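Local coordinates for pyruvate kinase (PDB 6QXL), which probably catalyses the last step of glycolysis, passing the phosphate of phosphoenolpyruvate to ADP to give pyruvate and ATP, at residues A28-A33 against E327-M332; L66-G71 against Y190-F195; V219-R224 against A243-R248. All coordinates share one frame; numbering follows the deposited sequence.

Contact 1 of 3, residues A28-A33 against E327-M332; sequences AGIDVA and EAVKAM
Ala28 and Lys330 mark the closest backbone approach, with CA atoms 5.7 Å apart. Ala28 lies where the chain comes out of helix 19-28, and Gly29 leaves the helical conformation with positive phi (117°) and two bonds back into the last turn, which together define a Schellman motif. The chain then runs through Ile30 and Asp31 into strand 32-36, away from the partner. Residues 327-332 are regular helix, as the bond from Ala331 N to Glu327 O (2.9 Å) attests. No hydrogen bond crosses between the segments, so the interface rests on aliphatic contact.

Val329 carries most of it, with its two methyls dividing the work. CG1, placed opposite the backbone N by a chi1 of 167°, meets Ala28 CB at 3.7 Å; CG2, which sits beside that N, meets Ile30 CG2 at 3.8 Å. The same Ile30 methyl also lies 3.9 Å from Val329 CG1, so the isoleucine branch touches both prongs of the valine while the two side chains run at a slant to each other. Ile30 CG1 and CD1 lead off from the helix. On the outer margin, Lys330 offers its CG to Ala28 CB at 3.9 Å, and its extended chain continues past the alanine on the exposed side.

Val329 also touches Leu315, and Ile30 touches Ala10, so the patch reaches the strands beneath. Asp31 turns elsewhere, forming salt bridges to Arg4 and Arg61. The arrangement is that of a TIM barrel at its closure: helix 325-340, which comes after the eighth strand, 312-315, packs on the turn leading from helix 19-28 into the second strand, 32-36.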
ATOM      1  N   ALA A  28      18.292 -32.244  21.129  1.00 55.97           N
ATOM      2  CA  ALA A  28      17.655 -32.047  19.831  1.00 48.10           C
ATOM      3  C   ALA A  28      17.031 -30.655  19.706  1.00 49.59           C
ATOM      4  O   ALA A  28      16.709 -30.219  18.597  1.00 47.46           O
ATOM      5  CB  ALA A  28      16.618 -33.123  19.571  1.00 48.28           C
ATOM      6  N   GLY A  29      16.837 -29.984  20.842  1.00 47.49           N
ATOM      7  CA  GLY A  29      16.469 -28.589  20.859  1.00 46.72           C
ATOM      8  C   GLY A  29      15.131 -28.230  21.459  1.00 43.88           C
ATOM      9  O   GLY A  29      14.634 -27.135  21.201  1.00 47.20           O
ATOM     10  N   ILE A  30      14.518 -29.066  22.282  1.00 43.67           N
ATOM     11  CA  ILE A  30      13.232 -28.656  22.831  1.00 41.11           C
ATOM     12  C   ILE A  30      13.389 -27.383  23.654  1.00 38.43           C
ATOM     13  O   ILE A  30      14.378 -27.198  24.340  1.00 42.57           O
ATOM     14  CB  ILE A  30      12.532 -29.753  23.656  1.00 40.83           C
ATOM     15  CG1 ILE A  30      13.281 -30.120  24.925  1.00 42.48           C
ATOM     16  CG2 ILE A  30      12.306 -31.005  22.818  1.00 43.07           C
ATOM     17  CD1 ILE A  30      12.326 -30.621  25.996  1.00 46.68           C
ATOM     18  N   ASP A  31      12.419 -26.498  23.563  1.00 40.06           N
ATOM     19  CA  ASP A  31      12.438 -25.263  24.335  1.00 38.09           C
ATOM     20  C   ASP A  31      11.444 -25.298  25.504  1.00 36.27           C
ATOM     21  O   ASP A  31      11.596 -24.539  26.459  1.00 36.50           O
ATOM     22  CB  ASP A  31      12.170 -24.063  23.409  1.00 37.58           C
ATOM     23  CG  ASP A  31      13.081 -24.065  22.156  1.00 40.58           C
ATOM     24  OD1 ASP A  31      14.302 -23.709  22.246  1.00 46.51           O
ATOM     25  OD2 ASP A  31      12.574 -24.445  21.060  1.00 40.25           O
ATOM     26  N   VAL A  32      10.420 -26.148  25.430  1.00 36.53           N
ATOM     27  CA  VAL A  32       9.420 -26.251  26.498  1.00 40.12           C
ATOM     28  C   VAL A  32       8.971 -27.705  26.617  1.00 41.93           C
ATOM     29  O   VAL A  32       8.685 -28.352  25.612  1.00 45.21           O
ATOM     30  CB  VAL A  32       8.179 -25.394  26.210  1.00 38.37           C
ATOM     31  CG1 VAL A  32       7.141 -25.513  27.323  1.00 38.33           C
ATOM     32  CG2 VAL A  32       8.579 -23.959  26.029  1.00 39.22           C
ATOM     33  N   ALA A  33       8.910 -28.204  27.848  1.00 38.97           N
ATOM     34  CA  ALA A  33       8.383 -29.521  28.118  1.00 37.94           C
ATOM     35  C   ALA A  33       6.993 -29.358  28.698  1.00 40.91           C
ATOM     36  O   ALA A  33       6.806 -28.616  29.675  1.00 39.33           O
ATOM     37  CB  ALA A  33       9.279 -30.265  29.093  1.00 38.01           C
ATOM     38  N   GLU A 327      13.428 -38.049  16.842  1.00 46.40           N
ATOM     39  CA  GLU A 327      13.432 -37.754  15.411  1.00 52.05           C
ATOM     40  C   GLU A 327      12.347 -36.731  15.050  1.00 49.65           C
ATOM     41  O   GLU A 327      12.550 -35.897  14.168  1.00 42.22           O
ATOM     42  CB  GLU A 327      13.272 -39.028  14.595  1.00 50.49           C
ATOM     43  CG  GLU A 327      14.413 -40.038  14.794  1.00 50.50           C
ATOM     44  CD  GLU A 327      14.286 -41.010  15.979  1.00 48.66           C
ATOM     45  OE1 GLU A 327      13.448 -40.833  16.908  1.00 50.69           O
ATOM     46  OE2 GLU A 327      15.028 -41.993  15.970  1.00 54.02           O
ATOM     47  N   ALA A 328      11.213 -36.774  15.761  1.00 48.68           N
ATOM     48  CA  ALA A 328      10.162 -35.788  15.569  1.00 48.53           C
ATOM     49  C   ALA A 328      10.646 -34.381  15.895  1.00 48.15           C
ATOM     50  O   ALA A 328      10.473 -33.463  15.090  1.00 40.74           O
ATOM     51  CB  ALA A 328       8.933 -36.138  16.384  1.00 47.25           C
ATOM     52  N   VAL A 329      11.277 -34.217  17.051  1.00 43.38           N
ATOM     53  CA  VAL A 329      11.805 -32.914  17.441  1.00 39.84           C
ATOM     54  C   VAL A 329      12.834 -32.433  16.414  1.00 39.74           C
ATOM     55  O   VAL A 329      12.783 -31.291  15.970  1.00 36.54           O
ATOM     56  CB  VAL A 329      12.421 -32.963  18.848  1.00 40.85           C
ATOM     57  CG1 VAL A 329      13.257 -31.698  19.138  1.00 40.78           C
ATOM     58  CG2 VAL A 329      11.330 -33.159  19.896  1.00 40.15           C
ATOM     59  N   LYS A 330      13.749 -33.308  16.024  1.00 44.14           N
ATOM     60  CA  LYS A 330      14.754 -32.940  15.023  1.00 47.98           C
ATOM     61  C   LYS A 330      14.110 -32.469  13.720  1.00 45.63           C
ATOM     62  O   LYS A 330      14.498 -31.440  13.166  1.00 46.41           O
ATOM     63  CB  LYS A 330      15.723 -34.086  14.747  1.00 49.20           C
ATOM     64  CG  LYS A 330      16.676 -34.351  15.884  1.00 55.67           C
ATOM     65  CD  LYS A 330      17.822 -35.274  15.460  1.00 59.63           C
ATOM     66  CE  LYS A 330      18.692 -35.656  16.656  1.00 63.33           C
ATOM     67  NZ  LYS A 330      19.482 -36.894  16.387  1.00 68.33           N
ATOM     68  N   ALA A 331      13.104 -33.211  13.261  1.00 44.04           N
ATOM     69  CA  ALA A 331      12.442 -32.883  12.000  1.00 43.68           C
ATOM     70  C   ALA A 331      11.721 -31.534  12.117  1.00 45.83           C
ATOM     71  O   ALA A 331      11.855 -30.672  11.248  1.00 38.45           O
ATOM     72  CB  ALA A 331      11.471 -33.969  11.607  1.00 40.73           C
ATOM     73  N   MET A 332      10.982 -31.361  13.200  1.00 44.89           N
ATOM     74  CA  MET A 332      10.262 -30.134  13.426  1.00 46.05           C
ATOM     75  C   MET A 332      11.217 -28.942  13.440  1.00 46.01           C
ATOM     76  O   MET A 332      10.963 -27.920  12.790  1.00 43.94           O
ATOM     77  CB  MET A 332       9.471 -30.256  14.726  1.00 45.12           C
ATOM     78  CG  MET A 332       8.672 -29.047  15.095  1.00 51.36           C
ATOM     79  SD  MET A 332       7.488 -29.421  16.379  1.00 60.56           S
ATOM     80  CE  MET A 332       6.016 -29.715  15.384  1.00 55.89           C
TER

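Contact 2 of 3, residues L66-G71 against Y190-F195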
ATOM      1  N   LEU A  66       5.730 -26.422  31.215  1.00 46.88           N
ATOM      2  CA  LEU A  66       4.347 -26.049  31.058  1.00 49.93           C
ATOM      3  C   LEU A  66       3.513 -27.186  31.621  1.00 51.67           C
ATOM      4  O   LEU A  66       3.731 -28.349  31.263  1.00 49.15           O
ATOM      5  CB  LEU A  66       4.041 -25.822  29.577  1.00 44.69           C
ATOM      6  CG  LEU A  66       2.609 -25.423  29.240  1.00 44.85           C
ATOM      7  CD1 LEU A  66       2.607 -24.514  28.038  1.00 48.92           C
ATOM      8  CD2 LEU A  66       1.734 -26.617  28.960  1.00 43.97           C
ATOM      9  N   GLY A  67       2.557 -26.827  32.480  1.00 44.59           N
ATOM     10  CA  GLY A  67       1.642 -27.778  33.083  1.00 46.32           C
ATOM     11  C   GLY A  67       0.266 -27.578  32.504  1.00 53.49           C
ATOM     12  O   GLY A  67      -0.284 -26.475  32.567  1.00 61.63           O
ATOM     13  N   ASP A  68      -0.296 -28.647  31.951  1.00 51.46           N
ATOM     14  CA  ASP A  68      -1.547 -28.575  31.217  1.00 48.49           C
ATOM     15  C   ASP A  68      -2.666 -29.168  32.057  1.00 43.81           C
ATOM     16  O   ASP A  68      -2.694 -30.371  32.278  1.00 45.64           O
ATOM     17  CB  ASP A  68      -1.383 -29.301  29.851  1.00 58.30           C
ATOM     18  CG  ASP A  68      -2.414 -28.884  28.816  1.00 69.34           C
ATOM     19  OD1 ASP A  68      -3.605 -28.767  29.190  1.00 71.72           O
ATOM     20  OD2 ASP A  68      -2.053 -28.647  27.631  1.00 78.41           O
ATOM     21  N   LEU A  69      -3.579 -28.331  32.504  1.00 40.37           N
ATOM     22  CA  LEU A  69      -4.743 -28.765  33.289  1.00 42.93           C
ATOM     23  C   LEU A  69      -5.711 -29.558  32.427  1.00 48.44           C
ATOM     24  O   LEU A  69      -5.983 -29.197  31.281  1.00 57.90           O
ATOM     25  CB  LEU A  69      -5.511 -27.569  33.875  1.00 42.44           C
ATOM     26  CG  LEU A  69      -4.685 -26.601  34.752  1.00 43.65           C
ATOM     27  CD1 LEU A  69      -5.530 -25.369  35.123  1.00 45.86           C
ATOM     28  CD2 LEU A  69      -4.130 -27.340  36.000  1.00 46.80           C
ATOM     29  N   GLN A  70      -6.257 -30.636  32.979  1.00 52.22           N
ATOM     30  CA  GLN A  70      -7.169 -31.481  32.205  1.00 53.00           C
ATOM     31  C   GLN A  70      -8.440 -30.768  31.826  1.00 50.71           C
ATOM     32  O   GLN A  70      -8.946 -30.920  30.729  1.00 49.26           O
ATOM     33  CB  GLN A  70      -7.483 -32.738  32.997  1.00 63.12           C
ATOM     34  CG  GLN A  70      -8.522 -33.638  32.339  1.00 61.30           C
ATOM     35  CD  GLN A  70      -8.743 -34.930  33.071  1.00 61.95           C
ATOM     36  OE1 GLN A  70      -8.101 -35.894  32.764  1.00 68.16           O
ATOM     37  NE2 GLN A  70      -9.691 -34.939  34.051  1.00 58.85           N
ATOM     38  N   GLY A  71      -8.987 -29.995  32.750  1.00 48.22           N
ATOM     39  CA  GLY A  71     -10.199 -29.227  32.437  1.00 48.79           C
ATOM     40  C   GLY A  71     -11.427 -30.100  32.576  1.00 52.69           C
ATOM     41  O   GLY A  71     -11.360 -31.307  32.940  1.00 56.17           O
ATOM     42  N   TYR A 190       4.839 -22.190  33.108  1.00 52.54           N
ATOM     43  CA  TYR A 190       3.566 -21.943  32.431  1.00 49.92           C
ATOM     44  C   TYR A 190       2.527 -22.934  32.914  1.00 46.84           C
ATOM     45  O   TYR A 190       2.832 -24.092  33.177  1.00 45.60           O
ATOM     46  CB  TYR A 190       3.715 -22.074  30.901  1.00 49.06           C
ATOM     47  CG  TYR A 190       4.489 -20.961  30.255  1.00 46.86           C
ATOM     48  CD1 TYR A 190       3.891 -19.738  29.982  1.00 45.24           C
ATOM     49  CD2 TYR A 190       5.822 -21.126  29.923  1.00 47.07           C
ATOM     50  CE1 TYR A 190       4.610 -18.718  29.390  1.00 43.69           C
ATOM     51  CE2 TYR A 190       6.544 -20.107  29.327  1.00 40.65           C
ATOM     52  CZ  TYR A 190       5.926 -18.927  29.047  1.00 40.73           C
ATOM     53  OH  TYR A 190       6.658 -17.924  28.487  1.00 39.87           O
ATOM     54  N   VAL A 191       1.291 -22.468  33.000  1.00 44.49           N
ATOM     55  CA  VAL A 191       0.142 -23.314  33.286  1.00 44.53           C
ATOM     56  C   VAL A 191      -0.911 -23.048  32.220  1.00 41.65           C
ATOM     57  O   VAL A 191      -1.259 -21.901  31.961  1.00 42.68           O
ATOM     58  CB  VAL A 191      -0.438 -23.013  34.668  1.00 41.78           C
ATOM     59  CG1 VAL A 191      -1.765 -23.724  34.886  1.00 42.71           C
ATOM     60  CG2 VAL A 191       0.553 -23.448  35.727  1.00 46.00           C
ATOM     61  N   ALA A 192      -1.428 -24.119  31.624  1.00 41.01           N
ATOM     62  CA  ALA A 192      -2.418 -24.011  30.555  1.00 40.13           C
ATOM     63  C   ALA A 192      -3.786 -24.413  31.044  1.00 38.24           C
ATOM     64  O   ALA A 192      -3.955 -25.479  31.644  1.00 45.10           O
ATOM     65  CB  ALA A 192      -2.019 -24.866  29.376  1.00 39.23           C
ATOM     66  N   VAL A 193      -4.772 -23.558  30.788  1.00 38.43           N
ATOM     67  CA  VAL A 193      -6.156 -23.815  31.154  1.00 42.11           C
ATOM     68  C   VAL A 193      -6.891 -24.402  29.955  1.00 43.51           C
ATOM     69  O   VAL A 193      -6.841 -23.842  28.870  1.00 43.66           O
ATOM     70  CB  VAL A 193      -6.835 -22.515  31.600  1.00 41.31           C
ATOM     71  CG1 VAL A 193      -8.296 -22.747  31.945  1.00 40.81           C
ATOM     72  CG2 VAL A 193      -6.095 -21.945  32.784  1.00 42.36           C
ATOM     73  N   SER A 194      -7.593 -25.519  30.177  1.00 47.12           N
ATOM     74  CA  SER A 194      -8.364 -26.163  29.114  1.00 42.98           C
ATOM     75  C   SER A 194      -9.802 -25.692  29.127  1.00 43.04           C
ATOM     76  O   SER A 194     -10.372 -25.371  30.173  1.00 48.21           O
ATOM     77  CB  SER A 194      -8.324 -27.668  29.266  1.00 45.47           C
ATOM     78  OG  SER A 194      -7.011 -28.173  29.153  1.00 39.65           O
ATOM     79  N   PHE A 195     -10.352 -25.595  27.922  1.00 43.75           N
ATOM     80  CA  PHE A 195     -11.774 -25.288  27.667  1.00 51.96           C
ATOM     81  C   PHE A 195     -12.276 -24.008  28.285  1.00 51.39           C
ATOM     82  O   PHE A 195     -13.432 -23.935  28.656  1.00 49.05           O
ATOM     83  CB  PHE A 195     -12.717 -26.484  28.124  1.00 58.82           C
ATOM     84  CG  PHE A 195     -12.589 -27.722  27.330  1.00 56.19           C
ATOM     85  CD1 PHE A 195     -13.044 -27.886  26.046  1.00 53.86           C
ATOM     86  CD2 PHE A 195     -11.780 -28.781  27.849  1.00 58.37           C
ATOM     87  CE1 PHE A 195     -12.768 -29.069  25.307  1.00 56.94           C
ATOM     88  CE2 PHE A 195     -11.522 -29.955  27.141  1.00 55.90           C
ATOM     89  CZ  PHE A 195     -12.060 -30.081  25.916  1.00 57.89           C
TER
HETATM   90  O   HOH W   1      -7.589 -31.339  28.542  1.00 44.42           O
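Gly67 bonds through both its backbone N and its O: the N donates to Tyr190 O at 2.8 Å, and the O accepts from Ala192 N. Leu69 N extends the pairing to Ala192 O at 3.0 Å. These alternating bonds, with a 22° angle between the strand directions, establish a parallel pair whose register runs Leu66-Tyr190, Gly67-Val191 and Asp68-Ala192.

Leu69 can be traced outward from this last bond. Its CB rests 3.4 Å from Ala192 O, the same oxygen that its own N holds. Chi1 of -56° sets CG beside the backbone N, which keeps CG close to that carbonyl as well, while CG also meets Val191 CG1 at 4.1 Å. At the tip, CD1 touches two valines, Val191 at CG1 and Val193 at CG2 (4.2 Å from the latter). On the face with Leu66 and Ala192, Leu66 CG lies 3.9 Å from Tyr190 CB, the two side chains crossing almost perpendicularly.

Past the paired strands, a side chain takes over: Ser194 OG donates to Leu69 O at 2.6 Å, almost straight onto the oxygen (C=O...OG angle 167°). A water donates to Gln70 O at 2.6 Å and more distantly to Ser194 OG, tying the two loops. Lys221 bonds both Ser194 OG and Asp68 OD1, and Arg34 pairs with Asp68 OD2, so the carboxylate has a basic partner at each oxygen.

Within the barrel, strands 32-36 and 217-222 flank this pair. Leu69 and Val191 face outward onto helix 174-185, whereas Leu66 and Ala192 turn inward, meeting Val32 and Val219 respectively.

Contact 3 of 3, residues V219-R224 against A243-R248. With MG (magnesium ion), chain N.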
ATOM      1  N   VAL A 219      -1.620 -19.863  30.126  1.00 42.20           N
ATOM      2  CA  VAL A 219      -1.915 -20.114  28.732  1.00 40.23           C
ATOM      3  C   VAL A 219      -3.375 -20.465  28.559  1.00 39.15           C
ATOM      4  O   VAL A 219      -3.838 -21.435  29.135  1.00 44.34           O
ATOM      5  CB  VAL A 219      -1.076 -21.263  28.175  1.00 39.08           C
ATOM      6  CG1 VAL A 219      -1.318 -21.402  26.675  1.00 37.67           C
ATOM      7  CG2 VAL A 219       0.395 -21.033  28.475  1.00 41.38           C
ATOM      8  N   ALA A 220      -4.088 -19.688  27.758  1.00 42.30           N
ATOM      9  CA  ALA A 220      -5.467 -20.013  27.400  1.00 44.76           C
ATOM     10  C   ALA A 220      -5.506 -20.900  26.183  1.00 43.29           C
ATOM     11  O   ALA A 220      -5.049 -20.514  25.114  1.00 37.18           O
ATOM     12  CB  ALA A 220      -6.286 -18.757  27.146  1.00 44.81           C
ATOM     13  N   LYS A 221      -6.050 -22.097  26.338  1.00 44.52           N
ATOM     14  CA  LYS A 221      -6.240 -23.000  25.212  1.00 43.53           C
ATOM     15  C   LYS A 221      -7.539 -22.668  24.511  1.00 39.09           C
ATOM     16  O   LYS A 221      -8.592 -22.742  25.107  1.00 42.25           O
ATOM     17  CB  LYS A 221      -6.225 -24.436  25.695  1.00 46.88           C
ATOM     18  CG  LYS A 221      -4.859 -24.851  26.217  1.00 46.94           C
ATOM     19  CD  LYS A 221      -4.920 -26.133  27.006  1.00 45.02           C
ATOM     20  CE  LYS A 221      -5.275 -27.330  26.133  1.00 43.85           C
ATOM     21  NZ  LYS A 221      -5.123 -28.605  26.862  1.00 41.33           N
ATOM     22  N   ILE A 222      -7.458 -22.294  23.242  1.00 35.84           N
ATOM     23  CA  ILE A 222      -8.637 -21.933  22.462  1.00 37.37           C
ATOM     24  C   ILE A 222      -9.204 -23.225  21.857  1.00 37.22           C
ATOM     25  O   ILE A 222      -8.726 -23.695  20.850  1.00 36.18           O
ATOM     26  CB  ILE A 222      -8.298 -20.908  21.365  1.00 36.79           C
ATOM     27  CG1 ILE A 222      -7.455 -19.750  21.921  1.00 35.90           C
ATOM     28  CG2 ILE A 222      -9.557 -20.381  20.715  1.00 35.26           C
ATOM     29  CD1 ILE A 222      -7.996 -19.112  23.159  1.00 36.30           C
ATOM     30  N   GLU A 223     -10.145 -23.845  22.561  1.00 36.79           N
ATOM     31  CA  GLU A 223     -10.794 -25.093  22.206  1.00 38.36           C
ATOM     32  C   GLU A 223     -12.326 -25.052  22.188  1.00 43.44           C
ATOM     33  O   GLU A 223     -12.932 -26.037  21.939  1.00 53.28           O
ATOM     34  CB  GLU A 223     -10.425 -26.171  23.239  1.00 38.39           C
ATOM     35  CG  GLU A 223      -8.988 -26.641  23.301  1.00 41.57           C
ATOM     36  CD  GLU A 223      -8.700 -27.692  24.361  1.00 44.13           C
ATOM     37  OE1 GLU A 223      -8.881 -27.382  25.522  1.00 47.73           O
ATOM     38  OE2 GLU A 223      -8.256 -28.818  24.046  1.00 42.99           O
ATOM     39  N   ARG A 224     -12.957 -23.939  22.486  1.00 42.38           N
ATOM     40  CA  ARG A 224     -14.418 -23.891  22.587  1.00 43.55           C
ATOM     41  C   ARG A 224     -15.008 -23.052  21.507  1.00 42.53           C
ATOM     42  O   ARG A 224     -14.475 -21.996  21.199  1.00 45.28           O
ATOM     43  CB  ARG A 224     -14.892 -23.364  23.947  1.00 49.15           C
ATOM     44  CG  ARG A 224     -14.799 -24.394  25.008  1.00 53.16           C
ATOM     45  CD  ARG A 224     -15.982 -25.313  25.229  1.00 60.21           C
ATOM     46  NE  ARG A 224     -15.995 -25.845  26.543  1.00 66.79           N
ATOM     47  CZ  ARG A 224     -16.181 -27.144  26.861  1.00 66.38           C
ATOM     48  NH1 ARG A 224     -16.391 -28.054  25.912  1.00 68.96           N
ATOM     49  NH2 ARG A 224     -16.164 -27.542  28.130  1.00 63.02           N
ATOM     50  N   ALA A 243      -0.520 -16.071  27.381  1.00 42.56           N
ATOM     51  CA  ALA A 243      -0.259 -16.800  26.155  1.00 38.76           C
ATOM     52  C   ALA A 243      -1.506 -17.551  25.761  1.00 37.56           C
ATOM     53  O   ALA A 243      -2.404 -17.744  26.586  1.00 41.03           O
ATOM     54  CB  ALA A 243       0.899 -17.746  26.359  1.00 40.20           C
ATOM     55  N   VAL A 244      -1.580 -17.929  24.490  1.00 33.31           N
ATOM     56  CA  VAL A 244      -2.693 -18.724  23.995  1.00 34.35           C
ATOM     57  C   VAL A 244      -2.186 -19.885  23.182  1.00 37.00           C
ATOM     58  O   VAL A 244      -1.086 -19.841  22.639  1.00 38.32           O
ATOM     59  CB  VAL A 244      -3.700 -17.912  23.153  1.00 34.16           C
ATOM     60  CG1 VAL A 244      -4.254 -16.746  23.947  1.00 35.32           C
ATOM     61  CG2 VAL A 244      -3.069 -17.418  21.880  1.00 33.56           C
ATOM     62  N   MET A 245      -2.999 -20.932  23.114  1.00 36.31           N
ATOM     63  CA  MET A 245      -2.686 -22.128  22.350  1.00 36.52           C
ATOM     64  C   MET A 245      -3.815 -22.379  21.357  1.00 33.99           C
ATOM     65  O   MET A 245      -4.981 -22.428  21.738  1.00 32.71           O
ATOM     66  CB  MET A 245      -2.538 -23.325  23.281  1.00 40.10           C
ATOM     67  CG  MET A 245      -2.195 -24.618  22.571  1.00 43.35           C
ATOM     68  SD  MET A 245      -2.276 -26.072  23.574  1.00 51.97           S
ATOM     69  CE  MET A 245      -0.803 -25.851  24.614  1.00 55.43           C
ATOM     70  N   VAL A 246      -3.457 -22.584  20.101  1.00 36.22           N
ATOM     71  CA  VAL A 246      -4.406 -23.001  19.086  1.00 37.48           C
ATOM     72  C   VAL A 246      -4.541 -24.510  19.213  1.00 35.24           C
ATOM     73  O   VAL A 246      -3.723 -25.266  18.706  1.00 34.58           O
ATOM     74  CB  VAL A 246      -3.974 -22.579  17.667  1.00 39.84           C
ATOM     75  CG1 VAL A 246      -5.069 -22.885  16.662  1.00 40.46           C
ATOM     76  CG2 VAL A 246      -3.661 -21.091  17.625  1.00 39.66           C
ATOM     77  N   ALA A 247      -5.575 -24.924  19.930  1.00 34.38           N
ATOM     78  CA  ALA A 247      -5.728 -26.321  20.319  1.00 36.83           C
ATOM     79  C   ALA A 247      -6.614 -27.012  19.286  1.00 37.53           C
ATOM     80  O   ALA A 247      -7.831 -27.164  19.470  1.00 33.90           O
ATOM     81  CB  ALA A 247      -6.334 -26.411  21.700  1.00 37.02           C
ATOM     82  N   ARG A 248      -5.992 -27.469  18.207  1.00 35.24           N
ATOM     83  CA  ARG A 248      -6.763 -27.775  17.014  1.00 35.07           C
ATOM     84  C   ARG A 248      -7.566 -29.056  17.117  1.00 35.70           C
ATOM     85  O   ARG A 248      -8.532 -29.212  16.382  1.00 38.83           O
ATOM     86  CB  ARG A 248      -5.873 -27.793  15.782  1.00 34.57           C
ATOM     87  CG  ARG A 248      -5.218 -26.451  15.559  1.00 33.52           C
ATOM     88  CD  ARG A 248      -4.359 -26.419  14.316  1.00 30.57           C
ATOM     89  NE  ARG A 248      -3.438 -27.532  14.261  1.00 29.41           N
ATOM     90  CZ  ARG A 248      -2.584 -27.729  13.250  1.00 31.92           C
ATOM     91  NH1 ARG A 248      -2.522 -26.870  12.234  1.00 31.22           N
ATOM     92  NH2 ARG A 248      -1.773 -28.781  13.258  1.00 32.69           N
TER
HETATM   93 MG    MG N 502      -7.535 -30.255  23.856  1.00 49.22          MG
HETATM   94  O   HOH W   2      -7.460 -32.822  23.628  1.00 61.79           O
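Ala220 sits in the tight part of the pairing, donating from its N to Ala243 O (2.8 Å) and accepting Met245 N at its O (2.9 Å). Ile222 N then reaches Met245 O at 2.9 Å with an N-H...O angle of 169°, the straightest of the three. Side chains reinforce this parallel pair: Val219 CG2 lies 3.9 Å from Ala243 CB, and Lys221 and Met245 run alongside each other, pointing the same way, with Lys221 CG 3.9 Å from Met245 SD. On the other face, Ile222 and Val244 pack on Ile267 of helix 260-273.

Toward the C-terminal ends the strands spread. CA separations grow from 4.5 Å at Val219-Ala243 to 5.5 Å at Glu223-Ala247, and Ile222 O and Ala247 N stay unbonded across the gap. Here Glu223, extended beyond CG, carries OE2 to the magnesium ion; the modelled bond is too short to be trusted in length. Asp250 is a further ligand of the metal. Lys221 NZ, paired with Asp68, also bonds a malonate. This gathering is consistent with the active site at the C-terminal strand ends of the pyruvate kinase barrel, where metal and lysine would probably offset the charge of a bound anion.

In the fold
All three contacts lie in the TIM-barrel domain, and each has a segment reaching its parallel eight-stranded sheet. Along the chain, contacts 2 and 3 follow one another, and both fall in the stretch between the two segments of contact 1. The centres of contacts 2 and 3 lie 10 Å apart, and each is 21 Å from contact 1. Strand 32-36 of contact 1 adjoins strand 64-68 of contact 2, where Ala33 O and Leu66 N, 2.9 Å apart, probably bond; contacts 2 and 3 meet through neighbouring strands 190-193 and 217-222. Contact 1 thus lays helix 325-340 on the turn before strand 32-36, whereas contacts 2 and 3 bring their C-terminal strand ends together by the magnesium site.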